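Local coordinates for GTP-binding nuclear protein GSP1 (Encephalitozoon cuniculi, PDB 4DJT), which binds guanine nucleotides as a Ran-family small GTPase and probably supports protein import into the nucleus and RNA export, at residues Tyr82-Val94 with Val113-Ile127. Numbering follows the deposited sequence.
Unlike the reference sequence in segment 82-94: Leu-90 (reference Phe). With GDP (guanosine-5'-diphosphate), chain C.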
ATOM      1  N   TYR A  82      12.176   1.178  -2.742  1.00 18.73           N
ATOM      2  CA  TYR A  82      11.370   1.928  -3.712  1.00 19.49           C
ATOM      3  C   TYR A  82      11.685   1.553  -5.161  1.00 20.12           C
ATOM      4  O   TYR A  82      10.811   1.602  -6.026  1.00 18.58           O
ATOM      5  CB  TYR A  82      11.551   3.418  -3.506  1.00 19.76           C
ATOM      6  CG  TYR A  82      11.127   3.894  -2.152  1.00 20.32           C
ATOM      7  CD1 TYR A  82       9.821   3.730  -1.713  1.00 19.92           C
ATOM      8  CD2 TYR A  82      11.998   4.509  -1.322  1.00 21.76           C
ATOM      9  CE1 TYR A  82       9.417   4.169  -0.482  1.00 20.20           C
ATOM     10  CE2 TYR A  82      11.596   4.962  -0.071  1.00 22.49           C
ATOM     11  CZ  TYR A  82      10.288   4.798   0.323  1.00 21.17           C
ATOM     12  OH  TYR A  82       9.889   5.227   1.556  1.00 22.20           O
ATOM     13  N   ILE A  83      12.943   1.214  -5.443  1.00 21.27           N
ATOM     14  CA  ILE A  83      13.393   1.068  -6.835  1.00 22.37           C
ATOM     15  C   ILE A  83      12.552   0.060  -7.615  1.00 21.69           C
ATOM     16  O   ILE A  83      12.260  -1.028  -7.136  1.00 20.96           O
ATOM     17  CB  ILE A  83      14.870   0.634  -6.916  1.00 25.04           C
ATOM     18  CG1 ILE A  83      15.774   1.802  -6.517  1.00 25.96           C
ATOM     19  CG2 ILE A  83      15.225   0.187  -8.343  1.00 25.70           C
ATOM     20  CD1 ILE A  83      17.267   1.460  -6.469  1.00 27.51           C
ATOM     21  N   GLY A  84      12.149   0.438  -8.814  1.00 21.25           N
ATOM     22  CA  GLY A  84      11.382  -0.455  -9.661  1.00 21.41           C
ATOM     23  C   GLY A  84       9.871  -0.412  -9.425  1.00 20.24           C
ATOM     24  O   GLY A  84       9.128  -1.077 -10.152  1.00 20.49           O
ATOM     25  N   ALA A  85       9.420   0.339  -8.413  1.00 18.28           N
ATOM     26  CA  ALA A  85       7.975   0.462  -8.116  1.00 17.15           C
ATOM     27  C   ALA A  85       7.261   1.179  -9.235  1.00 17.11           C
ATOM     28  O   ALA A  85       7.766   2.190  -9.754  1.00 17.29           O
ATOM     29  CB  ALA A  85       7.711   1.199  -6.803  1.00 16.17           C
ATOM     30  N   SER A  86       6.074   0.674  -9.563  1.00 16.38           N
ATOM     31  CA  SER A  86       5.165   1.330 -10.488  1.00 16.65           C
ATOM     32  C   SER A  86       4.186   2.231  -9.760  1.00 15.79           C
ATOM     33  O   SER A  86       3.533   3.041 -10.405  1.00 16.68           O
ATOM     34  CB  SER A  86       4.380   0.299 -11.307  1.00 17.58           C
ATOM     35  OG  SER A  86       5.190  -0.314 -12.271  1.00 18.94           O
ATOM     36  N   GLY A  87       4.034   2.052  -8.438  1.00 14.44           N
ATOM     37  CA  GLY A  87       3.054   2.793  -7.666  1.00 13.91           C
ATOM     38  C   GLY A  87       3.261   2.587  -6.198  1.00 13.53           C
ATOM     39  O   GLY A  87       4.111   1.776  -5.806  1.00 13.96           O
ATOM     40  N   ALA A  88       2.495   3.325  -5.389  1.00 12.84           N
ATOM     41  CA  ALA A  88       2.551   3.225  -3.938  1.00 12.30           C
ATOM     42  C   ALA A  88       1.144   3.342  -3.381  1.00 12.19           C
ATOM     43  O   ALA A  88       0.260   4.018  -3.972  1.00 12.09           O
ATOM     44  CB  ALA A  88       3.459   4.303  -3.338  1.00 12.66           C
ATOM     45  N   ILE A  89       0.917   2.680  -2.246  1.00 12.31           N
ATOM     46  CA  ILE A  89      -0.259   2.855  -1.451  1.00 12.55           C
ATOM     47  C   ILE A  89       0.222   3.428  -0.140  1.00 12.82           C
ATOM     48  O   ILE A  89       1.055   2.828   0.535  1.00 12.57           O
ATOM     49  CB  ILE A  89      -1.067   1.532  -1.201  1.00 12.60           C
ATOM     50  CG1 ILE A  89      -1.440   0.881  -2.522  1.00 12.82           C
ATOM     51  CG2 ILE A  89      -2.337   1.822  -0.394  1.00 12.85           C
ATOM     52  CD1 ILE A  89      -2.071  -0.505  -2.401  1.00 13.21           C
ATOM     53  N   LEU A  90      -0.224   4.642   0.158  1.00 12.79           N
ATOM     54  CA  LEU A  90       0.287   5.404   1.295  1.00 13.76           C
ATOM     55  C   LEU A  90      -0.799   5.518   2.330  1.00 14.34           C
ATOM     56  O   LEU A  90      -1.900   5.988   2.034  1.00 14.76           O
ATOM     57  CB  LEU A  90       0.766   6.798   0.808  1.00 14.04           C
ATOM     58  CG  LEU A  90       1.157   7.812   1.892  1.00 14.78           C
ATOM     59  CD1 LEU A  90       2.317   7.320   2.748  1.00 14.71           C
ATOM     60  CD2 LEU A  90       1.484   9.157   1.239  1.00 15.67           C
ATOM     61  N   PHE A  91      -0.541   4.996   3.537  1.00 15.34           N
ATOM     62  CA  PHE A  91      -1.556   4.911   4.562  1.00 16.25           C
ATOM     63  C   PHE A  91      -1.301   5.939   5.645  1.00 17.89           C
ATOM     64  O   PHE A  91      -0.149   6.246   5.962  1.00 17.07           O
ATOM     65  CB  PHE A  91      -1.497   3.564   5.261  1.00 17.13           C
ATOM     66  CG  PHE A  91      -1.771   2.397   4.364  1.00 17.74           C
ATOM     67  CD1 PHE A  91      -2.976   1.759   4.402  1.00 20.18           C
ATOM     68  CD2 PHE A  91      -0.786   1.917   3.523  1.00 19.25           C
ATOM     69  CE1 PHE A  91      -3.244   0.669   3.553  1.00 19.84           C
ATOM     70  CE2 PHE A  91      -1.029   0.835   2.688  1.00 20.27           C
ATOM     71  CZ  PHE A  91      -2.260   0.214   2.712  1.00 19.44           C
ATOM     72  N   PHE A  92      -2.382   6.382   6.266  1.00 18.72           N
ATOM     73  CA  PHE A  92      -2.290   6.963   7.591  1.00 20.77           C
ATOM     74  C   PHE A  92      -3.377   6.387   8.484  1.00 21.98           C
ATOM     75  O   PHE A  92      -4.284   5.716   8.036  1.00 20.53           O
ATOM     76  CB  PHE A  92      -2.331   8.502   7.526  1.00 22.62           C
ATOM     77  CG  PHE A  92      -3.669   9.065   7.132  1.00 24.18           C
ATOM     78  CD1 PHE A  92      -4.083   9.053   5.803  1.00 23.18           C
ATOM     79  CD2 PHE A  92      -4.506   9.638   8.082  1.00 27.13           C
ATOM     80  CE1 PHE A  92      -5.311   9.540   5.436  1.00 25.15           C
ATOM     81  CE2 PHE A  92      -5.742  10.155   7.713  1.00 26.79           C
ATOM     82  CZ  PHE A  92      -6.146  10.090   6.392  1.00 26.92           C
ATOM     83  N   ASP A  93      -3.241   6.667   9.771  1.00 25.29           N
ATOM     84  CA  ASP A  93      -4.170   6.266  10.798  1.00 26.32           C
ATOM     85  C   ASP A  93      -5.026   7.493  11.110  1.00 29.33           C
ATOM     86  O   ASP A  93      -4.495   8.534  11.552  1.00 30.47           O
ATOM     87  CB  ASP A  93      -3.337   5.859  12.010  1.00 26.91           C
ATOM     88  CG  ASP A  93      -4.167   5.433  13.220  1.00 28.38           C
ATOM     89  OD1 ASP A  93      -5.376   5.743  13.302  1.00 29.27           O
ATOM     90  OD2 ASP A  93      -3.556   4.805  14.117  1.00 29.02           O
ATOM     91  N   VAL A  94      -6.330   7.389  10.868  1.00 29.25           N
ATOM     92  CA  VAL A  94      -7.237   8.525  11.023  1.00 31.90           C
ATOM     93  C   VAL A  94      -7.351   8.980  12.472  1.00 35.06           C
ATOM     94  O   VAL A  94      -7.919  10.050  12.747  1.00 38.42           O
ATOM     95  CB  VAL A  94      -8.669   8.214  10.526  1.00 31.78           C
ATOM     96  CG1 VAL A  94      -8.680   7.964   9.045  1.00 29.88           C
ATOM     97  CG2 VAL A  94      -9.289   7.057  11.296  1.00 31.69           C
ATOM     98  N   VAL A 113      12.945   8.665  -5.290  1.00 23.51           N
ATOM     99  CA  VAL A 113      13.464   7.487  -5.978  1.00 23.78           C
ATOM    100  C   VAL A 113      12.751   7.111  -7.307  1.00 22.68           C
ATOM    101  O   VAL A 113      13.424   6.750  -8.267  1.00 23.54           O
ATOM    102  CB  VAL A 113      13.481   6.255  -5.007  1.00 23.58           C
ATOM    103  CG1 VAL A 113      13.989   5.011  -5.722  1.00 24.26           C
ATOM    104  CG2 VAL A 113      14.341   6.544  -3.801  1.00 23.69           C
ATOM    105  N   VAL A 114      11.423   7.203  -7.383  1.00 21.75           N
ATOM    106  CA  VAL A 114      10.627   6.667  -8.502  0.50 21.56           C
ATOM    107  C   VAL A 114      10.160   7.762  -9.477  1.00 22.07           C
ATOM    108  O   VAL A 114       9.746   7.466 -10.580  1.00 21.90           O
ATOM    109  CB  VAL A 114       9.389   5.913  -7.956  0.50 20.46           C
ATOM    110  CG1 VAL A 114       8.608   5.224  -9.066  0.50 20.31           C
ATOM    111  CG2 VAL A 114       9.816   4.903  -6.887  0.50 20.41           C
ATOM    112  N   GLY A 115      10.200   9.025  -9.023  1.00 23.12           N
ATOM    113  CA  GLY A 115       9.731  10.160  -9.822  1.00 23.89           C
ATOM    114  C   GLY A 115       8.289  10.527  -9.502  1.00 24.06           C
ATOM    115  O   GLY A 115       7.626   9.846  -8.713  1.00 22.55           O
ATOM    116  N   ASN A 116       7.804  11.571 -10.160  1.00 24.50           N
ATOM    117  CA  ASN A 116       6.541  12.207  -9.833  1.00 26.13           C
ATOM    118  C   ASN A 116       5.383  11.733 -10.686  1.00 25.68           C
ATOM    119  O   ASN A 116       4.292  12.269 -10.561  1.00 27.52           O
ATOM    120  CB  ASN A 116       6.641  13.734 -10.044  1.00 29.14           C
ATOM    121  CG  ASN A 116       7.851  14.348  -9.386  1.00 31.51           C
ATOM    122  OD1 ASN A 116       8.300  13.894  -8.338  1.00 32.86           O
ATOM    123  ND2 ASN A 116       8.399  15.408 -10.017  1.00 34.43           N
ATOM    124  N   GLU A 117       5.596  10.785 -11.580  1.00 26.18           N
ATOM    125  CA  GLU A 117       4.493  10.289 -12.428  1.00 26.63           C
ATOM    126  C   GLU A 117       3.778   9.060 -11.844  1.00 23.33           C
ATOM    127  O   GLU A 117       2.576   8.890 -12.043  1.00 21.91           O
ATOM    128  CB  GLU A 117       4.984   9.922 -13.809  1.00 31.11           C
ATOM    129  CG  GLU A 117       5.454  11.093 -14.650  1.00 36.09           C
ATOM    130  CD  GLU A 117       5.829  10.629 -16.023  1.00 42.05           C
ATOM    131  OE1 GLU A 117       7.050  10.550 -16.302  1.00 45.69           O
ATOM    132  OE2 GLU A 117       4.893  10.265 -16.794  1.00 46.24           O
ATOM    133  N   ALA A 118       4.531   8.210 -11.163  1.00 21.75           N
ATOM    134  CA  ALA A 118       3.973   6.972 -10.586  1.00 20.29           C
ATOM    135  C   ALA A 118       2.826   7.244  -9.629  1.00 19.37           C
ATOM    136  O   ALA A 118       2.953   8.057  -8.696  1.00 19.97           O
ATOM    137  CB  ALA A 118       5.071   6.174  -9.895  1.00 20.69           C
ATOM    138  N   PRO A 119       1.705   6.550  -9.819  1.00 18.37           N
ATOM    139  CA  PRO A 119       0.545   6.850  -9.010  1.00 18.00           C
ATOM    140  C   PRO A 119       0.759   6.527  -7.540  1.00 17.18           C
ATOM    141  O   PRO A 119       1.349   5.465  -7.194  1.00 16.62           O
ATOM    142  CB  PRO A 119      -0.533   5.935  -9.577  1.00 18.33           C
ATOM    143  CG  PRO A 119       0.200   4.863 -10.295  1.00 18.85           C
ATOM    144  CD  PRO A 119       1.393   5.562 -10.874  1.00 18.65           C
ATOM    145  N   ILE A 120       0.264   7.420  -6.690  1.00 16.84           N
ATOM    146  CA  ILE A 120       0.221   7.207  -5.265  1.00 15.96           C
ATOM    147  C   ILE A 120      -1.246   7.238  -4.820  1.00 15.86           C
ATOM    148  O   ILE A 120      -1.948   8.184  -5.115  1.00 15.31           O
ATOM    149  CB  ILE A 120       1.005   8.297  -4.509  1.00 16.97           C
ATOM    150  CG1 ILE A 120       2.457   8.395  -4.995  1.00 18.24           C
ATOM    151  CG2 ILE A 120       0.977   8.037  -3.023  1.00 17.24           C
ATOM    152  CD1 ILE A 120       3.274   9.431  -4.238  1.00 18.77           C
ATOM    153  N   VAL A 121      -1.712   6.176  -4.156  1.00 14.40           N
ATOM    154  CA  VAL A 121      -3.081   6.106  -3.670  1.00 14.53           C
ATOM    155  C   VAL A 121      -2.988   6.319  -2.193  1.00 15.01           C
ATOM    156  O   VAL A 121      -2.122   5.726  -1.539  1.00 13.73           O
ATOM    157  CB  VAL A 121      -3.707   4.735  -3.971  1.00 14.78           C
ATOM    158  CG1 VAL A 121      -5.002   4.547  -3.224  1.00 15.20           C
ATOM    159  CG2 VAL A 121      -3.915   4.571  -5.491  1.00 15.04           C
ATOM    160  N   VAL A 122      -3.843   7.196  -1.669  1.00 15.07           N
ATOM    161  CA  VAL A 122      -3.826   7.508  -0.243  1.00 15.72           C
ATOM    162  C   VAL A 122      -4.984   6.804   0.423  1.00 16.04           C
ATOM    163  O   VAL A 122      -6.110   6.911  -0.033  1.00 17.72           O
ATOM    164  CB  VAL A 122      -3.883   9.031   0.033  1.00 16.06           C
ATOM    165  CG1 VAL A 122      -4.020   9.303   1.538  1.00 17.48           C
ATOM    166  CG2 VAL A 122      -2.627   9.700  -0.508  1.00 17.06           C
ATOM    167  N   CYS A 123      -4.683   6.070   1.506  1.00 16.43           N
ATOM    168  CA  CYS A 123      -5.690   5.369   2.299  1.00 16.83           C
ATOM    169  C   CYS A 123      -5.751   5.860   3.734  1.00 17.35           C
ATOM    170  O   CYS A 123      -4.780   5.792   4.465  1.00 16.73           O
ATOM    171  CB  CYS A 123      -5.418   3.852   2.348  1.00 16.92           C
ATOM    172  SG  CYS A 123      -5.531   3.075   0.721  1.00 17.91           S
ATOM    173  N   ALA A 124      -6.924   6.356   4.095  1.00 18.05           N
ATOM    174  CA  ALA A 124      -7.294   6.636   5.452  1.00 19.27           C
ATOM    175  C   ALA A 124      -7.685   5.332   6.125  1.00 18.93           C
ATOM    176  O   ALA A 124      -8.790   4.819   5.902  1.00 19.35           O
ATOM    177  CB  ALA A 124      -8.486   7.611   5.454  1.00 19.65           C
ATOM    178  N   ASN A 125      -6.810   4.814   6.987  1.00 19.15           N
ATOM    179  CA  ASN A 125      -7.060   3.527   7.621  1.00 18.84           C
ATOM    180  C   ASN A 125      -7.595   3.650   9.063  1.00 20.40           C
ATOM    181  O   ASN A 125      -7.416   4.684   9.721  1.00 21.73           O
ATOM    182  CB  ASN A 125      -5.790   2.667   7.584  1.00 18.09           C
ATOM    183  CG  ASN A 125      -6.035   1.238   8.041  1.00 18.46           C
ATOM    184  OD1 ASN A 125      -7.044   0.633   7.662  1.00 18.67           O
ATOM    185  ND2 ASN A 125      -5.055   0.651   8.797  1.00 17.40           N
ATOM    186  N   LYS A 126      -8.247   2.581   9.513  1.00 20.62           N
ATOM    187  CA  LYS A 126      -8.773   2.464  10.888  1.00 23.85           C
ATOM    188  C   LYS A 126     -10.030   3.294  11.036  1.00 26.28           C
ATOM    189  O   LYS A 126     -10.365   3.731  12.157  1.00 28.73           O
ATOM    190  CB  LYS A 126      -7.739   2.885  11.926  1.00 22.79           C
ATOM    191  CG  LYS A 126      -6.432   2.136  11.835  1.00 22.40           C
ATOM    192  CD  LYS A 126      -5.634   2.241  13.104  1.00 22.94           C
ATOM    193  CE  LYS A 126      -4.231   1.693  12.965  1.00 21.67           C
ATOM    194  NZ  LYS A 126      -3.368   1.975  14.155  1.00 22.94           N
ATOM    195  N   ILE A 127     -10.760   3.489   9.925  1.00 27.95           N
ATOM    196  CA  ILE A 127     -12.046   4.224  10.000  1.00 31.23           C
ATOM    197  C   ILE A 127     -13.034   3.515  10.901  1.00 33.51           C
ATOM    198  O   ILE A 127     -14.091   4.067  11.197  1.00 35.84           O
ATOM    199  CB  ILE A 127     -12.731   4.423   8.626  1.00 31.40           C
ATOM    200  CG1 ILE A 127     -13.087   3.055   7.988  1.00 31.25           C
ATOM    201  CG2 ILE A 127     -11.850   5.283   7.732  1.00 31.50           C
ATOM    202  CD1 ILE A 127     -13.833   3.169   6.680  1.00 32.99           C
TER
HETATM  203  PB  GDP C 301       2.148  -1.067  10.274  1.00 13.64           P
HETATM  204  O1B GDP C 301       2.503  -2.310   9.442  1.00 11.67           O
HETATM  205  O2B GDP C 301       1.733   0.145   9.456  1.00 12.83           O
HETATM  206  O3B GDP C 301       3.176  -0.802  11.372  1.00 13.09           O
HETATM  207  O3A GDP C 301       0.838  -1.402  11.160  1.00 13.89           O
HETATM  208  PA  GDP C 301       0.271  -2.817  11.622  1.00 15.68           P
HETATM  209  O1A GDP C 301      -0.463  -3.538  10.509  1.00 14.46           O
HETATM  210  O2A GDP C 301       1.367  -3.533  12.349  1.00 15.43           O
HETATM  211  O5' GDP C 301      -0.868  -2.449  12.659  1.00 16.12           O
HETATM  212  C5' GDP C 301      -0.535  -1.591  13.768  1.00 17.59           C
HETATM  213  C4' GDP C 301      -1.623  -1.750  14.813  1.00 19.44           C
HETATM  214  O4' GDP C 301      -2.822  -1.189  14.318  1.00 19.89           O
HETATM  215  C3' GDP C 301      -1.943  -3.192  15.106  1.00 21.72           C
HETATM  216  O3' GDP C 301      -2.295  -3.295  16.470  1.00 26.15           O
HETATM  217  C2' GDP C 301      -3.160  -3.512  14.295  1.00 22.20           C
HETATM  218  O2' GDP C 301      -4.026  -4.511  14.868  1.00 24.27           O
HETATM  219  C1' GDP C 301      -3.830  -2.157  14.256  1.00 21.20           C
HETATM  220  N9  GDP C 301      -4.580  -1.975  13.022  1.00 24.06           N
HETATM  221  C8  GDP C 301      -4.150  -2.056  11.743  1.00 22.34           C
HETATM  222  N7  GDP C 301      -5.187  -1.833  10.896  1.00 21.61           N
HETATM  223  C5  GDP C 301      -6.257  -1.541  11.631  1.00 22.48           C
HETATM  224  C6  GDP C 301      -7.666  -1.192  11.377  1.00 24.90           C
HETATM  225  O6  GDP C 301      -8.130  -1.078  10.204  1.00 20.98           O
HETATM  226  N1  GDP C 301      -8.455  -0.984  12.453  1.00 25.48           N
HETATM  227  C2  GDP C 301      -7.991  -1.096  13.729  1.00 28.50           C
HETATM  228  N2  GDP C 301      -8.814  -0.883  14.757  1.00 31.66           N
HETATM  229  N3  GDP C 301      -6.717  -1.418  14.025  1.00 27.42           N
HETATM  230  C4  GDP C 301      -5.846  -1.644  13.026  1.00 25.43           C
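Ala-88 N to Pro-119 O opens a run of seven backbone hydrogen bonds that zips strand 87-93 alongside strand 120-125, the two parallel and inclined by 24°. Even-numbered residues 88 to 94 give their N-H to Pro-119, Val-121, Cys-123 and Asn-125, while Val-121, Cys-123 and Asn-125 donate back to Ala-88, Leu-90 and Phe-92. The link from Leu-90 N to Val-121 O is nearly straight (2.8 Å, 176° at the hydrogen).

Apolar side chains pack on both faces. On one, Ile-89 CG2 touches Cys-123 SG at 3.6 Å, and the same sulfur approaches the Phe-91 ring obliquely, 4.8 Å from its centroid; Tyr-27 meets this ring edge-to-face. On the other, Leu-90 CB rests against Ile-120 CG2. Phe-92, with CG wedged between its own backbone N and carbonyl carbon (chi1 70°), carries its ring closer to strand 120-125, where CZ reaches Ala-124 CB at 3.5 Å and Val-122 CG1 lies at the ring edge. Val-94 CG1 meets the same alanine methyl. Before the strands, Val-113 CG1 packs on Tyr-82 CB (3.7 Å) at the end of helix 103-114.

Polar contacts gather at the carboxyl ends. Lys-126, extended beyond CG, brings NZ to Asp-93 OD2 at 2.8 Å, a salt bridge entering from above the carboxylate plane; NZ also bonds Gly-21 O and, weakly, GDP O4' (3.2 Å). Thr-95 holds the other carboxylate oxygen, which should steady the group. Asn-125 bonds Val-22 O and Ala-156 N, tying the P-loop to the Ser-155–Lys-157 loop beside the guanine.

Helix 103-114 lies in the connection between the two parallel strands, a beta-alpha-beta crossover of the Ras-like P-loop GTPase fold; strand 120-125 runs out into the NKxD guanine-recognition motif, whose Asp-128 also bonds GDP.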